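Local coordinates for malate Synthase (Haloferax volcanii, PDB 3OYZ), which catalyses the magnesium-dependent Claisen condensation of acetyl-CoA with glyoxylate and hydrolysis of the resulting malyl-CoA to malate, a step of the glyoxylate cycle, at residues A[17-22]-A[48-53]; A[11-16]-A[256-261]; A[54-59]-A[355-360]. All blocks are in the same frame, centred on the assembly; numbering follows the deposited sequence.

Contact 1 (A[17-22]-A[48-53]); sequences SPTAVE and PDNEDA. With ACO (acetyl coenzyme *a), chain B.
Thr19 OG1 gives its proton to Asn50 OD1 at 2.9 Å, in the plane of the amide carbonyl, the two side chains crossing at about a right angle. One parallel backbone bond joins the strands next to it, from Asp49 N to Ser17 O, 2.9 Å and close to straight at 171°. The carboxylate of Asp49 faces its own loop: OD1 accepts from Glu51 N in an Asx turn and OD2 from Ala53 N, each donor lying above the carboxylate plane. OD2 also forms a salt bridge with Arg84, a glyoxylate-binding residue, and the turn is likely to keep this carboxylate in position for the arginine. Ser17 OG, anti to the carbonyl carbon (chi1 -63°), donates to the adenine N1A of acetyl-CoA at 2.8 Å; the same oxygen is hydrogen-bonded to Trp46 NE1.

Packing fills in around these bonds. The methyl CG2 of Thr19 presses on the backbone of Asp49, 3.3 Å from its C, and touches Pro48 CB more loosely. On the cofactor side, Pro18 CG lies 4.1 Å from Ala53 CB, and that methyl in turn faces O5P of the pantetheine arm. Strand 13-18, helix 29-36 and strand 45-49 form a beta-alpha-beta unit, and the contact lies at the C-terminal ends of its two parallel strands, where a TIM barrel carries its active site.

Contact 2 (A[11-16]-A[256-261]); sequences VRTFFT and IWSLTP. With ACO (acetyl coenzyme *a), chain B; PYR (pyruvic acid), chain C.
The edge of the Phe14 ring points at the six-membered ring of Trp257 in a T-shaped stack, centroids 4.7 Å apart and planes at 65°. Phe14 CE2 reaches the indole face near its rim, 3.6 Å from Trp257 CZ3, while CB of pyruvate lies over the opposite face, 3.2 Å from Trp257 CH2. The indole is thus held between a core phenylalanine and the bound substrate analogue. Its rotation is fixed at the pyrrole side, where NE1 donates to Thr16 OG1 at 2.9 Å and the Thr16 methyl CG2 packs against NE1 and CZ2. With chi1 at 39°, Thr16 OG1 sits between its backbone N and carbonyl carbon, and passes its own proton to O5P of acetyl-CoA at 2.8 Å. A leucine in place of Trp257 would probably leave Thr16 OG1 without its N-H donor and strip pyruvate of the flat surface beside its methyl.

Strands 13-16 and 256-258 run parallel, and pairing the first strand with the last closes the TIM barrel here. Ile256 N to Arg12 O, Phe14 N to Ile256 O and Ser258 N to Phe14 O join them.

Beyond Ser258 the strands part and the protein-to-protein contact loosens: the bond from Thr16 N to Ser258 O is weak, at 3.5 Å. Phe15, its CG anti to the backbone N, puts its ring edge against that same carbonyl and meets Pro261 CG with its CZ no closer than 4.1 Å, though the ring also packs closely against the adenine. Between the diverging ends lies the cofactor, whose N6A donates to both Thr16 O and Leu259 O; the latter also accepts from N8P. Pro261, partly exposed, packs its CD against the adenine.

Contact 3 (A[54-59]-A[355-360]); sequences TAPSMR and AAKEAG
Ala55 CB nestles against the end of helix 343-358, 3.7 Å from Gly360 C and 3.8 Å from Lys357 O. Beside it the aliphatic root of Lys357 meets the Pro56 ring, CG to CD at 4.0 Å, the two side chains crossing at about a right angle. With its CG anti to the backbone N (chi1 168°), the lysine lays this methylene against the proline before the chain bends at chi3 and carries NZ away to a salt bridge with Glu389. Met58 CG approaches Gly360 O more distantly, at 4.1 Å. No direct hydrogen bond crosses between the segments; a water does the joining, accepting from Ala55 N at 3.0 Å and donating to Gly360 O at 3.1 Å.

Each side is shaped by its own backbone. Segment 54-59 makes a short 3-10 turn over 56-58, closed by Met58 N to Ala55 O and Arg59 N to Pro56 O, with Ala55 and Met58 pointing toward the helix end and the Pro56 ring lying beside them. In 355-360 a Schellman motif finishes the helix, with Gly360 N bonded to Lys357 O at 2.9 Å and Arg361 N to Ala356 O. Gly360 is its C-prime residue with positive phi (89°), a conformation in which a side chain would collide with the preceding carbonyl oxygen.

The Gly360 backbone also bonds to Glu22, and Thr54 OG1 ties the other segment to Asp49 and Thr19. This is partly buried packing in which the loop leading from strand 45-49 into helix 59-73 meets the C-terminal end of helix 343-358.

In the fold
Strand 13-18 is shared by contacts 1 and 2: it pairs with strand 45-49 in the first and strand 255-258 in the second, so three neighbouring barrel strands lie side by side, and both contacts touch acetyl-CoA. The centres of the two contacts are 14 Å apart, and Asp49 OD2 packs on Thr16 CG2 at 4.0 Å where they meet. Contact 2 brings Trp257 to pyruvate, with magnesium about 6 Å from its side chain; contact 1 includes Asp52, a magnesium-binding residue. Contact 3, centred 10 Å from contact 1, continues the same loop outward, and its Ala55 side chain is about 11 Å from acetyl-CoA. Contacts 2 and 3 do not touch, their nearest atoms being about 8 Å apart.

Contact 1 (A[17-22]-A[48-53])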
# COMPACT_ATOMS: atom_id res chain seq x y z
N SER A 17 -2.32 -22.92 20.25
CA SER A 17 -1.74 -24.13 20.87
C SER A 17 -2.08 -25.40 20.07
O SER A 17 -3.21 -25.62 19.69
CB SER A 17 -2.32 -24.29 22.27
OG SER A 17 -1.93 -23.18 23.07
N PRO A 18 -1.10 -26.27 19.82
CA PRO A 18 -1.47 -27.50 19.10
C PRO A 18 -2.51 -28.31 19.88
O PRO A 18 -2.51 -28.29 21.11
CB PRO A 18 -0.15 -28.27 18.99
CG PRO A 18 0.89 -27.22 19.15
CD PRO A 18 0.34 -26.18 20.10
N THR A 19 -3.47 -28.95 19.23
CA THR A 19 -4.57 -29.55 19.98
C THR A 19 -4.28 -31.03 20.30
O THR A 19 -4.93 -31.61 21.16
CB THR A 19 -5.83 -29.51 19.13
OG1 THR A 19 -5.46 -30.22 17.94
CG2 THR A 19 -6.14 -28.06 18.74
N ALA A 20 -3.32 -31.63 19.61
CA ALA A 20 -2.99 -33.04 19.74
C ALA A 20 -1.57 -33.33 19.24
O ALA A 20 -1.31 -33.28 18.04
CB ALA A 20 -4.00 -33.93 19.01
N VAL A 21 -0.64 -33.66 20.14
CA VAL A 21 0.74 -33.91 19.74
C VAL A 21 1.07 -35.40 19.91
O VAL A 21 0.60 -36.03 20.85
CB VAL A 21 1.71 -33.02 20.55
CG1 VAL A 21 3.16 -33.20 20.12
CG2 VAL A 21 1.31 -31.56 20.40
N GLU A 22 1.82 -35.97 18.97
CA GLU A 22 2.10 -37.40 19.02
C GLU A 22 3.41 -37.71 19.77
O GLU A 22 4.20 -36.81 20.06
CB GLU A 22 2.07 -38.02 17.62
CG GLU A 22 1.98 -39.56 17.61
CD GLU A 22 1.42 -40.15 16.31
OE1 GLU A 22 1.88 -39.78 15.20
OE2 GLU A 22 0.49 -40.98 16.41
N PRO A 48 -7.12 -22.74 20.42
CA PRO A 48 -6.67 -24.10 20.17
C PRO A 48 -6.66 -24.40 18.68
O PRO A 48 -7.72 -24.35 18.04
CB PRO A 48 -7.80 -24.94 20.78
CG PRO A 48 -8.32 -24.12 21.94
CD PRO A 48 -8.21 -22.66 21.42
N ASP A 49 -5.54 -24.81 18.15
CA ASP A 49 -5.33 -24.86 16.73
C ASP A 49 -5.34 -26.20 16.11
O ASP A 49 -4.28 -26.77 15.97
CB ASP A 49 -4.04 -24.12 16.41
CG ASP A 49 -3.83 -23.86 14.95
OD1 ASP A 49 -4.74 -24.15 14.16
OD2 ASP A 49 -2.71 -23.44 14.59
N ASN A 50 -6.50 -26.62 15.59
CA ASN A 50 -6.61 -27.84 14.83
C ASN A 50 -6.09 -27.83 13.41
O ASN A 50 -6.20 -28.85 12.72
CB ASN A 50 -8.06 -28.34 14.85
CG ASN A 50 -8.12 -29.89 15.02
OD1 ASN A 50 -7.37 -30.47 15.82
ND2 ASN A 50 -9.00 -30.53 14.28
N GLU A 51 -5.55 -26.69 12.97
CA GLU A 51 -5.05 -26.59 11.60
C GLU A 51 -3.54 -26.68 11.62
O GLU A 51 -3.05 -27.73 12.08
CB GLU A 51 -5.53 -25.30 10.90
CG GLU A 51 -5.30 -25.37 9.39
CD GLU A 51 -4.65 -24.11 8.83
OE1 GLU A 51 -3.91 -23.43 9.54
OE2 GLU A 51 -4.77 -23.80 7.63
N ASP A 52 -2.80 -25.64 11.21
CA ASP A 52 -1.35 -25.83 10.99
C ASP A 52 -0.50 -26.17 12.23
O ASP A 52 0.61 -26.67 12.09
CB ASP A 52 -0.68 -24.84 10.03
CG ASP A 52 -1.10 -25.10 8.56
OD1 ASP A 52 -1.88 -26.05 8.27
OD2 ASP A 52 -0.64 -24.47 7.59
N ALA A 53 -0.99 -25.91 13.42
CA ALA A 53 -0.26 -26.32 14.63
C ALA A 53 -0.23 -27.82 14.86
O ALA A 53 0.64 -28.31 15.60
CB ALA A 53 -0.83 -25.62 15.85
N1A ACO B . 0.78 -23.71 23.66
C2A ACO B . 0.85 -24.31 24.87
N3A ACO B . 2.03 -24.51 25.47
C4A ACO B . 3.22 -24.16 24.91
C5A ACO B . 3.17 -23.50 23.59
C6A ACO B . 1.86 -23.32 22.95
N6A ACO B . 1.86 -22.76 21.71
N7A ACO B . 4.43 -23.24 23.22
C8A ACO B . 5.23 -23.71 24.21
N9A ACO B . 4.52 -24.20 25.23
C1B ACO B . 5.13 -24.77 26.47
C2B ACO B . 6.38 -25.53 26.07
O2B ACO B . 6.01 -26.86 25.71
C3B ACO B . 7.25 -25.44 27.31
O3B ACO B . 6.66 -26.42 28.18
P3B ACO B . 7.41 -27.19 29.43
O7A ACO B . 6.80 -26.40 30.58
O8A ACO B . 8.86 -26.95 29.08
O9A ACO B . 7.02 -28.65 29.34
C4B ACO B . 6.93 -24.04 27.82
O4B ACO B . 5.60 -23.76 27.39
C5B ACO B . 7.86 -23.00 27.20
O5B ACO B . 8.06 -23.38 25.84
P1A ACO B . 9.20 -22.71 24.93
O1A ACO B . 10.60 -23.04 25.33
O2A ACO B . 8.88 -21.25 24.96
O3A ACO B . 9.05 -23.21 23.41
P2A ACO B . 9.49 -24.68 22.95
O4A ACO B . 8.91 -25.46 24.08
O5A ACO B . 10.89 -24.57 22.39
O6A ACO B . 8.63 -25.01 21.61
CBP ACO B . 7.31 -24.53 19.59
CCP ACO B . 8.52 -24.17 20.45
CDP ACO B . 7.40 -25.97 19.10
CEP ACO B . 7.37 -23.63 18.36
CAP ACO B . 5.98 -24.39 20.34
OAP ACO B . 6.07 -23.13 20.99
C9P ACO B . 4.76 -24.40 19.46
O9P ACO B . 4.39 -25.44 18.91
N8P ACO B . 4.14 -23.21 19.28
C7P ACO B . 2.94 -23.15 18.45
C6P ACO B . 3.23 -23.27 16.95
C5P ACO B . 1.93 -22.90 16.27
O5P ACO B . 0.95 -22.59 16.94
N4P ACO B . 1.96 -22.90 14.93
C3P ACO B . 0.83 -22.54 14.09
C2P ACO B . 0.50 -21.05 14.18
S1P ACO B . 1.55 -20.41 12.91
C ACO B . 0.84 -20.66 11.41
O ACO B . -0.07 -21.44 11.22
CH3 ACO B . 1.42 -19.90 10.25

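Contact 2 (A[11-16]-A[256-261])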
# COMPACT_ATOMS: atom_id res chain seq x y z
N VAL A 11 -7.73 -6.43 21.14
CA VAL A 11 -7.16 -7.77 21.31
C VAL A 11 -5.65 -7.59 21.15
O VAL A 11 -5.16 -7.18 20.10
CB VAL A 11 -7.69 -8.86 20.35
CG1 VAL A 11 -6.86 -10.12 20.38
CG2 VAL A 11 -9.13 -9.23 20.66
N ARG A 12 -4.88 -7.83 22.23
CA ARG A 12 -3.43 -7.70 22.19
C ARG A 12 -2.77 -8.96 21.71
O ARG A 12 -1.72 -8.88 21.07
CB ARG A 12 -2.87 -7.42 23.62
CG ARG A 12 -3.31 -6.06 24.18
CD ARG A 12 -2.93 -5.96 25.68
NE ARG A 12 -3.80 -6.88 26.41
CZ ARG A 12 -3.67 -7.12 27.72
NH1 ARG A 12 -2.70 -6.52 28.41
NH2 ARG A 12 -4.57 -7.88 28.32
N THR A 13 -3.33 -10.13 22.05
CA THR A 13 -2.54 -11.35 21.92
C THR A 13 -3.54 -12.37 21.43
O THR A 13 -4.66 -12.37 21.92
CB THR A 13 -2.04 -11.83 23.36
OG1 THR A 13 -3.00 -11.36 24.31
CG2 THR A 13 -0.83 -11.03 23.75
N PHE A 14 -3.12 -13.18 20.47
CA PHE A 14 -3.90 -14.20 19.79
C PHE A 14 -2.94 -15.35 19.88
O PHE A 14 -1.96 -15.42 19.11
CB PHE A 14 -4.11 -13.70 18.31
CG PHE A 14 -4.85 -14.64 17.40
CD1 PHE A 14 -6.22 -14.55 17.22
CD2 PHE A 14 -4.14 -15.51 16.60
CE1 PHE A 14 -6.90 -15.41 16.36
CE2 PHE A 14 -4.78 -16.33 15.70
CZ PHE A 14 -6.16 -16.29 15.56
N PHE A 15 -3.17 -16.30 20.79
CA PHE A 15 -2.15 -17.35 21.03
C PHE A 15 -2.56 -18.71 20.53
O PHE A 15 -3.59 -19.16 21.00
CB PHE A 15 -2.09 -17.51 22.57
CG PHE A 15 -1.11 -18.54 23.11
CD1 PHE A 15 0.12 -18.77 22.51
CD2 PHE A 15 -1.37 -19.16 24.35
CE1 PHE A 15 1.04 -19.74 23.03
CE2 PHE A 15 -0.47 -20.11 24.91
CZ PHE A 15 0.76 -20.37 24.26
N THR A 16 -1.86 -19.37 19.62
CA THR A 16 -2.32 -20.69 19.21
C THR A 16 -1.60 -21.82 19.99
O THR A 16 -0.38 -21.74 20.20
CB THR A 16 -1.98 -20.93 17.76
OG1 THR A 16 -0.68 -20.37 17.57
CG2 THR A 16 -3.02 -20.13 16.80
N ILE A 256 -1.32 -9.04 18.07
CA ILE A 256 -0.33 -9.81 17.33
C ILE A 256 -0.49 -11.26 17.68
O ILE A 256 -0.94 -11.56 18.76
CB ILE A 256 1.15 -9.31 17.47
CG1 ILE A 256 2.10 -10.04 16.50
CG2 ILE A 256 1.60 -9.45 19.00
CD1 ILE A 256 3.47 -9.35 16.28
N TRP A 257 -0.13 -12.17 16.77
CA TRP A 257 -0.18 -13.60 17.06
C TRP A 257 0.99 -13.89 18.06
O TRP A 257 2.03 -13.25 17.98
CB TRP A 257 0.14 -14.33 15.78
CG TRP A 257 -0.30 -15.74 15.62
CD1 TRP A 257 0.12 -16.86 16.34
CD2 TRP A 257 -1.17 -16.23 14.58
NE1 TRP A 257 -0.53 -17.98 15.86
CE2 TRP A 257 -1.30 -17.63 14.78
CE3 TRP A 257 -1.91 -15.61 13.55
CZ2 TRP A 257 -2.11 -18.41 13.95
CZ3 TRP A 257 -2.73 -16.36 12.75
CH2 TRP A 257 -2.82 -17.77 12.93
N SER A 258 0.76 -14.82 18.99
CA SER A 258 1.79 -15.28 19.93
C SER A 258 2.01 -16.76 19.75
O SER A 258 1.03 -17.47 19.58
CB SER A 258 1.32 -15.00 21.35
OG SER A 258 1.59 -13.64 21.52
N LEU A 259 3.26 -17.23 19.68
CA LEU A 259 3.47 -18.66 19.38
C LEU A 259 3.87 -19.39 20.68
O LEU A 259 3.88 -20.62 20.75
CB LEU A 259 4.56 -18.86 18.30
CG LEU A 259 4.12 -18.27 16.95
CD1 LEU A 259 5.26 -18.36 15.99
CD2 LEU A 259 2.93 -19.14 16.52
N THR A 260 4.31 -18.61 21.67
CA THR A 260 4.84 -19.22 22.90
C THR A 260 4.33 -18.49 24.13
O THR A 260 3.96 -17.31 24.07
CB THR A 260 6.40 -19.19 22.94
OG1 THR A 260 6.86 -17.83 23.08
CG2 THR A 260 7.05 -19.80 21.72
N PRO A 261 4.47 -19.13 25.33
CA PRO A 261 3.97 -18.36 26.47
C PRO A 261 4.79 -17.09 26.69
O PRO A 261 4.28 -16.07 27.16
CB PRO A 261 4.09 -19.36 27.65
CG PRO A 261 3.83 -20.70 26.95
CD PRO A 261 4.62 -20.57 25.63
N1A ACO B . 0.78 -23.71 23.66
C2A ACO B . 0.85 -24.31 24.87
N3A ACO B . 2.03 -24.51 25.47
C4A ACO B . 3.22 -24.16 24.91
C5A ACO B . 3.17 -23.50 23.59
C6A ACO B . 1.86 -23.32 22.95
N6A ACO B . 1.86 -22.76 21.71
N7A ACO B . 4.43 -23.24 23.22
C8A ACO B . 5.23 -23.71 24.21
N9A ACO B . 4.52 -24.20 25.23
C1B ACO B . 5.13 -24.77 26.47
C2B ACO B . 6.38 -25.53 26.07
O2B ACO B . 6.01 -26.86 25.71
C3B ACO B . 7.25 -25.44 27.31
O3B ACO B . 6.66 -26.42 28.18
P3B ACO B . 7.41 -27.19 29.43
O7A ACO B . 6.80 -26.40 30.58
O8A ACO B . 8.86 -26.95 29.08
O9A ACO B . 7.02 -28.65 29.34
C4B ACO B . 6.93 -24.04 27.82
O4B ACO B . 5.60 -23.76 27.39
C5B ACO B . 7.86 -23.00 27.20
O5B ACO B . 8.06 -23.38 25.84
P1A ACO B . 9.20 -22.71 24.93
O1A ACO B . 10.60 -23.04 25.33
O2A ACO B . 8.88 -21.25 24.96
O3A ACO B . 9.05 -23.21 23.41
P2A ACO B . 9.49 -24.68 22.95
O4A ACO B . 8.91 -25.46 24.08
O5A ACO B . 10.89 -24.57 22.39
O6A ACO B . 8.63 -25.01 21.61
CBP ACO B . 7.31 -24.53 19.59
CCP ACO B . 8.52 -24.17 20.45
CDP ACO B . 7.40 -25.97 19.10
CEP ACO B . 7.37 -23.63 18.36
CAP ACO B . 5.98 -24.39 20.34
OAP ACO B . 6.07 -23.13 20.99
C9P ACO B . 4.76 -24.40 19.46
O9P ACO B . 4.39 -25.44 18.91
N8P ACO B . 4.14 -23.21 19.28
C7P ACO B . 2.94 -23.15 18.45
C6P ACO B . 3.23 -23.27 16.95
C5P ACO B . 1.93 -22.90 16.27
O5P ACO B . 0.95 -22.59 16.94
N4P ACO B . 1.96 -22.90 14.93
C3P ACO B . 0.83 -22.54 14.09
C2P ACO B . 0.50 -21.05 14.18
S1P ACO B . 1.55 -20.41 12.91
C ACO B . 0.84 -20.66 11.41
O ACO B . -0.07 -21.44 11.22
CH3 ACO B . 1.42 -19.90 10.25
C PYR C . 0.14 -18.36 8.46
O PYR C . -0.12 -18.97 7.37
OXT PYR C . 0.96 -17.37 8.53
CA PYR C . -0.63 -18.71 9.57
O3 PYR C . -1.55 -19.62 9.47
CB PYR C . -0.44 -17.99 10.86

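Contact 3 (A[54-59]-A[355-360])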
# COMPACT_ATOMS: atom_id res chain seq x y z
N THR A 54 -1.13 -28.54 14.19
CA THR A 54 -1.46 -29.94 14.44
C THR A 54 -1.21 -30.77 13.18
O THR A 54 -1.63 -30.43 12.07
CB THR A 54 -2.90 -30.09 14.93
OG1 THR A 54 -3.04 -29.22 16.06
CG2 THR A 54 -3.20 -31.51 15.36
N ALA A 55 -0.48 -31.87 13.35
CA ALA A 55 -0.25 -32.78 12.24
C ALA A 55 -1.59 -33.27 11.72
O ALA A 55 -2.51 -33.48 12.51
CB ALA A 55 0.66 -33.94 12.67
N PRO A 56 -1.73 -33.45 10.40
CA PRO A 56 -3.01 -33.93 9.83
C PRO A 56 -3.61 -35.25 10.43
O PRO A 56 -4.79 -35.30 10.79
CB PRO A 56 -2.71 -34.09 8.34
CG PRO A 56 -1.50 -33.21 8.08
CD PRO A 56 -0.71 -33.08 9.39
N SER A 57 -2.76 -36.27 10.59
CA SER A 57 -3.15 -37.61 11.12
C SER A 57 -3.62 -37.47 12.56
O SER A 57 -4.34 -38.33 13.10
CB SER A 57 -1.93 -38.54 11.08
OG SER A 57 -0.87 -37.97 11.83
N MET A 58 -3.33 -36.31 13.15
CA MET A 58 -3.69 -36.01 14.52
C MET A 58 -4.92 -35.14 14.77
O MET A 58 -5.24 -34.85 15.93
CB MET A 58 -2.51 -35.42 15.29
CG MET A 58 -1.29 -36.33 15.43
SD MET A 58 -1.60 -37.60 16.70
CE MET A 58 -2.93 -38.64 16.05
N ARG A 59 -5.63 -34.73 13.71
CA ARG A 59 -6.62 -33.66 13.84
C ARG A 59 -7.95 -34.17 14.31
O ARG A 59 -8.71 -33.45 14.97
CB ARG A 59 -6.82 -32.93 12.49
CG ARG A 59 -5.65 -31.96 12.24
CD ARG A 59 -5.72 -31.38 10.77
NE ARG A 59 -4.62 -30.43 10.65
CZ ARG A 59 -4.04 -30.05 9.53
NH1 ARG A 59 -4.52 -30.46 8.38
NH2 ARG A 59 -3.02 -29.19 9.59
N ALA A 355 9.59 -35.08 7.64
CA ALA A 355 9.80 -36.13 8.64
C ALA A 355 9.16 -35.83 10.02
O ALA A 355 8.47 -36.69 10.58
CB ALA A 355 11.30 -36.44 8.78
N ALA A 356 9.36 -34.63 10.56
CA ALA A 356 8.72 -34.23 11.82
C ALA A 356 7.19 -34.32 11.79
O ALA A 356 6.57 -34.88 12.70
CB ALA A 356 9.20 -32.84 12.28
N LYS A 357 6.59 -33.78 10.72
CA LYS A 357 5.13 -33.80 10.52
C LYS A 357 4.61 -35.24 10.40
O LYS A 357 3.62 -35.60 11.03
CB LYS A 357 4.72 -32.94 9.30
CG LYS A 357 3.28 -33.08 8.81
CD LYS A 357 3.04 -32.36 7.49
CE LYS A 357 3.17 -33.26 6.26
NZ LYS A 357 2.67 -32.55 5.03
N GLU A 358 5.30 -36.05 9.59
CA GLU A 358 4.94 -37.45 9.40
C GLU A 358 4.98 -38.25 10.71
O GLU A 358 4.12 -39.10 10.95
CB GLU A 358 5.79 -38.09 8.30
CG GLU A 358 5.26 -37.76 6.89
CD GLU A 358 6.06 -38.42 5.77
OE1 GLU A 358 6.32 -39.63 5.87
OE2 GLU A 358 6.41 -37.71 4.79
N ALA A 359 5.93 -37.92 11.59
CA ALA A 359 5.95 -38.41 12.97
C ALA A 359 4.91 -37.85 13.96
O ALA A 359 5.05 -38.10 15.16
CB ALA A 359 7.36 -38.26 13.54
N GLY A 360 3.90 -37.08 13.53
CA GLY A 360 2.87 -36.54 14.43
C GLY A 360 3.14 -35.19 15.07
O GLY A 360 2.45 -34.79 16.02
O HOH W 1 0.41 -32.49 16.11